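Long-range contact in DUF4847 domain-containing protein (Bacteroides vulgatus, PDB 4ZGF), which is of unknown function but binds calcium ions and probably has a calycin-like, lipocalin-related fold: residues 80-92 with 105-117. Residues are numbered along the deposited sequence; the frame is centred on the assembly and turned at random. Where two conformers were deposited one is given.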
loop_
_atom_site.group_PDB
_atom_site.type_symbol
_atom_site.label_atom_id
_atom_site.label_comp_id
_atom_site.label_asym_id
_atom_site.label_seq_id
_atom_site.Cartn_x
_atom_site.Cartn_y
_atom_site.Cartn_z
ATOM N N GLN A 80 10.822 -6.699 -7.968
ATOM C CA GLN A 80 10.661 -7.620 -9.102
ATOM C C GLN A 80 9.227 -8.128 -9.095
ATOM O O GLN A 80 8.649 -8.293 -8.025
ATOM C CB GLN A 80 11.682 -8.787 -8.961
ATOM C CG GLN A 80 13.157 -8.398 -8.776
ATOM C CD GLN A 80 13.608 -8.050 -7.350
ATOM O OE1 GLN A 80 13.168 -8.677 -6.340
ATOM N NE2 GLN A 80 14.517 -7.044 -7.245
ATOM N N ALA A 81 8.637 -8.372 -10.260
ATOM C CA ALA A 81 7.328 -8.984 -10.334
ATOM C C ALA A 81 7.307 -9.966 -11.476
ATOM O O ALA A 81 8.085 -9.880 -12.434
ATOM C CB ALA A 81 6.248 -7.922 -10.484
ATOM N N ASP A 82 6.410 -10.935 -11.368
ATOM C CA ASP A 82 6.215 -11.958 -12.385
ATOM C C ASP A 82 4.769 -11.897 -12.843
ATOM O O ASP A 82 3.852 -12.214 -12.054
ATOM C CB ASP A 82 6.580 -13.312 -11.809
ATOM C CG ASP A 82 6.525 -14.437 -12.826
ATOM O OD1 ASP A 82 5.995 -14.253 -13.938
ATOM O OD2 ASP A 82 7.072 -15.500 -12.489
ATOM N N GLY A 83 4.547 -11.526 -14.100
ATOM C CA GLY A 83 3.208 -11.409 -14.604
ATOM C C GLY A 83 2.553 -12.725 -14.955
ATOM O O GLY A 83 1.349 -12.758 -15.247
ATOM N N LYS A 84 3.324 -13.808 -14.945
ATOM C CA LYS A 84 2.780 -15.122 -15.256
ATOM C C LYS A 84 1.958 -15.672 -14.098
ATOM O O LYS A 84 1.032 -16.459 -14.329
ATOM C CB LYS A 84 3.885 -16.086 -15.658
ATOM C CG LYS A 84 4.756 -15.562 -16.826
ATOM C CD LYS A 84 5.821 -16.518 -17.322
ATOM C CE LYS A 84 6.742 -17.051 -16.245
ATOM N NZ LYS A 84 7.555 -15.972 -15.632
ATOM N N ASP A 85 2.321 -15.308 -12.871
ATOM C CA ASP A 85 1.593 -15.750 -11.688
ATOM C C ASP A 85 1.143 -14.599 -10.790
ATOM O O ASP A 85 0.591 -14.813 -9.708
ATOM C CB ASP A 85 2.354 -16.799 -10.922
ATOM C CG ASP A 85 3.710 -16.355 -10.517
ATOM O OD1 ASP A 85 3.997 -15.162 -10.608
ATOM O OD2 ASP A 85 4.554 -17.213 -10.126
ATOM N N ARG A 86 1.341 -13.377 -11.246
ATOM C CA ARG A 86 0.973 -12.170 -10.487
ATOM C C ARG A 86 1.570 -12.146 -9.079
ATOM O O ARG A 86 0.907 -11.900 -8.073
ATOM C CB ARG A 86 -0.530 -11.881 -10.526
ATOM C CG ARG A 86 -0.990 -11.471 -11.899
ATOM C CD ARG A 86 -2.457 -11.060 -11.924
ATOM N NE ARG A 86 -3.314 -12.223 -11.743
ATOM C CZ ARG A 86 -4.617 -12.159 -11.421
ATOM N NH1 ARG A 86 -5.205 -10.984 -11.221
ATOM N NH2 ARG A 86 -5.329 -13.283 -11.314
ATOM N N THR A 87 2.886 -12.381 -9.041
ATOM C CA THR A 87 3.661 -12.298 -7.813
ATOM C C THR A 87 4.618 -11.108 -7.847
ATOM O O THR A 87 4.985 -10.587 -8.896
ATOM C CB THR A 87 4.417 -13.599 -7.530
ATOM O OG1 THR A 87 5.274 -13.911 -8.617
ATOM C CG2 THR A 87 3.453 -14.738 -7.214
ATOM N N VAL A 88 5.044 -10.688 -6.643
ATOM C CA VAL A 88 5.885 -9.504 -6.464
ATOM C C VAL A 88 6.839 -9.757 -5.298
ATOM O O VAL A 88 6.521 -10.462 -4.336
ATOM C CB VAL A 88 5.022 -8.248 -6.261
ATOM C CG1 VAL A 88 4.110 -8.353 -5.038
ATOM C CG2 VAL A 88 5.867 -6.981 -6.192
ATOM N N ASN A 89 8.010 -9.102 -5.377
ATOM C CA ASN A 89 9.018 -9.143 -4.303
ATOM C C ASN A 89 9.612 -7.757 -4.189
ATOM O O ASN A 89 10.355 -7.323 -5.082
ATOM C CB ASN A 89 10.080 -10.185 -4.640
ATOM C CG ASN A 89 11.034 -10.452 -3.508
ATOM O OD1 ASN A 89 10.966 -9.831 -2.448
ATOM N ND2 ASN A 89 11.906 -11.446 -3.709
ATOM N N ILE A 90 9.300 -7.061 -3.089
ATOM C CA ILE A 90 9.828 -5.733 -2.777
ATOM C C ILE A 90 10.932 -5.883 -1.743
ATOM O O ILE A 90 10.829 -6.713 -0.813
ATOM C CB ILE A 90 8.677 -4.830 -2.276
ATOM C CG1 ILE A 90 7.656 -4.632 -3.413
ATOM C CG2 ILE A 90 9.188 -3.486 -1.790
ATOM C CD1 ILE A 90 6.354 -3.991 -3.010
ATOM N N ASN A 91 11.981 -5.079 -1.908
ATOM C CA ASN A 91 13.172 -5.128 -1.034
ATOM C C ASN A 91 13.532 -3.719 -0.663
ATOM O O ASN A 91 13.768 -2.883 -1.549
ATOM C CB ASN A 91 14.336 -5.764 -1.798
ATOM C CG ASN A 91 13.851 -6.946 -2.608
ATOM O OD1 ASN A 91 13.252 -7.875 -2.058
ATOM N ND2 ASN A 91 14.053 -6.886 -3.934
ATOM N N PHE A 92 13.590 -3.404 0.621
ATOM C CA PHE A 92 13.977 -2.044 1.055
ATOM C C PHE A 92 15.483 -1.939 1.243
ATOM O O PHE A 92 16.123 -2.797 1.859
ATOM C CB PHE A 92 13.299 -1.683 2.364
ATOM C CG PHE A 92 11.826 -1.386 2.216
ATOM C CD1 PHE A 92 10.886 -2.424 2.277
ATOM C CD2 PHE A 92 11.366 -0.089 2.047
ATOM C CE1 PHE A 92 9.547 -2.138 2.141
ATOM C CE2 PHE A 92 10.029 0.173 1.920
ATOM C CZ PHE A 92 9.115 -0.850 1.968
ATOM N N PHE A 105 3.092 0.300 7.071
ATOM C CA PHE A 105 3.266 0.370 5.622
ATOM C C PHE A 105 4.435 -0.499 5.150
ATOM O O PHE A 105 4.332 -1.271 4.183
ATOM C CB PHE A 105 3.466 1.829 5.222
ATOM C CG PHE A 105 3.678 2.038 3.757
ATOM C CD1 PHE A 105 2.620 2.089 2.883
ATOM C CD2 PHE A 105 4.977 2.115 3.226
ATOM C CE1 PHE A 105 2.806 2.309 1.515
ATOM C CE2 PHE A 105 5.169 2.334 1.866
ATOM C CZ PHE A 105 4.073 2.429 1.016
ATOM N N ILE A 106 5.578 -0.348 5.825
ATOM C CA ILE A 106 6.776 -1.090 5.451
ATOM C C ILE A 106 6.540 -2.599 5.588
ATOM O O ILE A 106 6.945 -3.370 4.716
ATOM C CB ILE A 106 7.988 -0.586 6.294
ATOM C CG1 ILE A 106 8.352 0.845 5.879
ATOM C CG2 ILE A 106 9.196 -1.502 6.136
ATOM C CD1 ILE A 106 9.215 1.570 6.928
ATOM N N GLU A 107 5.850 -3.013 6.643
ATOM C CA GLU A 107 5.551 -4.421 6.810
ATOM C C GLU A 107 4.635 -4.927 5.700
ATOM O O GLU A 107 4.857 -6.008 5.144
ATOM C CB GLU A 107 4.941 -4.643 8.190
ATOM C CG GLU A 107 4.692 -6.097 8.556
ATOM C CD GLU A 107 5.968 -6.956 8.895
ATOM O OE1 GLU A 107 7.203 -6.587 8.754
ATOM O OE2 GLU A 107 5.694 -8.135 9.189
ATOM N N ALA A 108 3.604 -4.161 5.333
ATOM C CA ALA A 108 2.728 -4.582 4.245
ATOM C C ALA A 108 3.498 -4.755 2.949
ATOM O O ALA A 108 3.273 -5.717 2.203
ATOM C CB ALA A 108 1.570 -3.605 4.072
ATOM N N LEU A 109 4.404 -3.823 2.651
ATOM C CA LEU A 109 5.164 -3.943 1.423
ATOM C C LEU A 109 6.180 -5.076 1.496
ATOM O O LEU A 109 6.392 -5.765 0.509
ATOM C CB LEU A 109 5.842 -2.618 1.037
ATOM C CG LEU A 109 4.921 -1.771 0.124
ATOM C CD1 LEU A 109 3.612 -1.398 0.769
ATOM C CD2 LEU A 109 5.668 -0.606 -0.437
ATOM N N ASN A 110 6.833 -5.239 2.641
ATOM C CA ASN A 110 7.789 -6.325 2.800
ATOM C C ASN A 110 7.148 -7.701 2.719
ATOM O O ASN A 110 7.808 -8.633 2.270
ATOM C CB ASN A 110 8.516 -6.228 4.141
ATOM C CG ASN A 110 9.821 -5.509 4.050
ATOM O OD1 ASN A 110 10.555 -5.681 3.077
ATOM N ND2 ASN A 110 10.126 -4.674 5.041
ATOM N N ASN A 111 5.900 -7.821 3.143
ATOM C CA ASN A 111 5.223 -9.120 3.119
ATOM C C ASN A 111 4.464 -9.351 1.831
ATOM O O ASN A 111 3.931 -10.449 1.616
ATOM C CB ASN A 111 4.363 -9.279 4.348
ATOM C CG ASN A 111 5.175 -9.369 5.620
ATOM O OD1 ASN A 111 6.371 -9.712 5.611
ATOM N ND2 ASN A 111 4.531 -9.057 6.716
ATOM N N ALA A 112 4.347 -8.349 0.985
ATOM C CA ALA A 112 3.588 -8.512 -0.263
ATOM C C ALA A 112 4.222 -9.602 -1.125
ATOM O O ALA A 112 5.417 -9.582 -1.378
ATOM C CB ALA A 112 3.559 -7.210 -1.030
ATOM N N ILE A 113 3.373 -10.491 -1.622
ATOM C CA ILE A 113 3.812 -11.500 -2.573
ATOM C C ILE A 113 2.885 -11.642 -3.762
ATOM O O ILE A 113 3.322 -12.142 -4.793
ATOM C CB ILE A 113 4.118 -12.804 -1.886
ATOM C CG1 ILE A 113 5.016 -13.691 -2.721
ATOM C CG2 ILE A 113 2.887 -13.468 -1.448
ATOM C CD1 ILE A 113 5.691 -14.777 -1.878
ATOM N N PHE A 114 1.615 -11.234 -3.640
ATOM C CA PHE A 114 0.661 -11.276 -4.726
ATOM C C PHE A 114 0.190 -9.863 -5.051
ATOM O O PHE A 114 0.077 -9.028 -4.150
ATOM C CB PHE A 114 -0.553 -12.129 -4.344
ATOM C CG PHE A 114 -0.208 -13.533 -3.967
ATOM C CD1 PHE A 114 0.430 -14.375 -4.863
ATOM C CD2 PHE A 114 -0.465 -14.005 -2.685
ATOM C CE1 PHE A 114 0.761 -15.667 -4.519
ATOM C CE2 PHE A 114 -0.131 -15.308 -2.355
ATOM C CZ PHE A 114 0.482 -16.107 -3.255
ATOM N N TYR A 115 -0.117 -9.630 -6.316
ATOM C CA TYR A 115 -0.715 -8.362 -6.698
ATOM C C TYR A 115 -1.870 -8.568 -7.646
ATOM O O TYR A 115 -1.988 -9.593 -8.318
ATOM C CB TYR A 115 0.329 -7.408 -7.345
ATOM C CG TYR A 115 0.759 -7.797 -8.746
ATOM C CD1 TYR A 115 0.046 -7.352 -9.857
ATOM C CD2 TYR A 115 1.840 -8.629 -8.964
ATOM C CE1 TYR A 115 0.390 -7.741 -11.133
ATOM C CE2 TYR A 115 2.210 -9.004 -10.250
ATOM C CZ TYR A 115 1.478 -8.588 -11.340
ATOM O OH TYR A 115 1.835 -8.976 -12.614
ATOM N N GLN A 116 -2.728 -7.552 -7.704
ATOM C CA GLN A 116 -3.690 -7.447 -8.785
ATOM C C GLN A 116 -3.990 -5.966 -8.964
ATOM O O GLN A 116 -3.778 -5.147 -8.069
ATOM C CB GLN A 116 -4.969 -8.245 -8.504
ATOM C CG GLN A 116 -5.785 -7.771 -7.315
ATOM C CD GLN A 116 -6.983 -8.684 -7.049
ATOM O OE1 GLN A 116 -7.818 -8.900 -7.953
ATOM N NE2 GLN A 116 -7.079 -9.226 -5.844
ATOM N N GLY A 117 -4.484 -5.595 -10.112
ATOM C CA GLY A 117 -4.910 -4.223 -10.293
ATOM C C GLY A 117 -5.222 -3.894 -11.697
ATOM O O GLY A 117 -5.330 -4.778 -12.546
HETATM O O HOH W 1 -4.448 -8.150 -11.939
HETATM O O HOH W 2 7.440 -7.843 -1.001
HETATM O O HOH W 3 10.895 -8.240 1.867
HETATM O O HOH W 4 13.156 -5.636 2.371
#
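Thr87 and Phe114 form a single beta bridge, flanked by two backbone hydrogen bonds: Tyr115 N donates to Arg86 O (3.0 Å, 163° at the hydrogen), and Val88 N to Ile113 O (2.9 Å). The axes of strands 87-92 and 114-117 cross at 115°, so the pairing is confined to this one bridge. Beyond it water takes over. One molecule accepts from Ile90 N and lies close to Leu109 O and Ala112 O; another makes a water-mediated link from Phe92 N to the Asn110 side-chain carbonyl, and a third joins Arg86 NH1 to Gly117 N.

The apolar contacts form a row. With chi1 at 73°, the Tyr115 ring lies against the Arg86 backbone and CB, which sits over one face, 4.1 Å from the centroid, in a CH-pi contact, while the hydroxyl reaches Gly83 CA, where the turn carries no side chain. In the middle, buried Val88 meets Tyr115 CD2 through CB and Ala112 CB through CG1. At the other end, Ile106 CG2 lies over one face of the Phe92 ring in a second CH-pi contact, Leu109 CB meets its edge at CZ (3.8 Å), and Ile90 CD1 packs on Leu109 CG.

Asp82, at the end of strand 73-82, and Asp85, in the turn that follows, bind calcium. Strand 114-117 continues into the antiparallel sheet through strand 121-125, Phe6 of helix 2-6 packs edge-to-face on Tyr115, and Leu109 reaches strand 132-136.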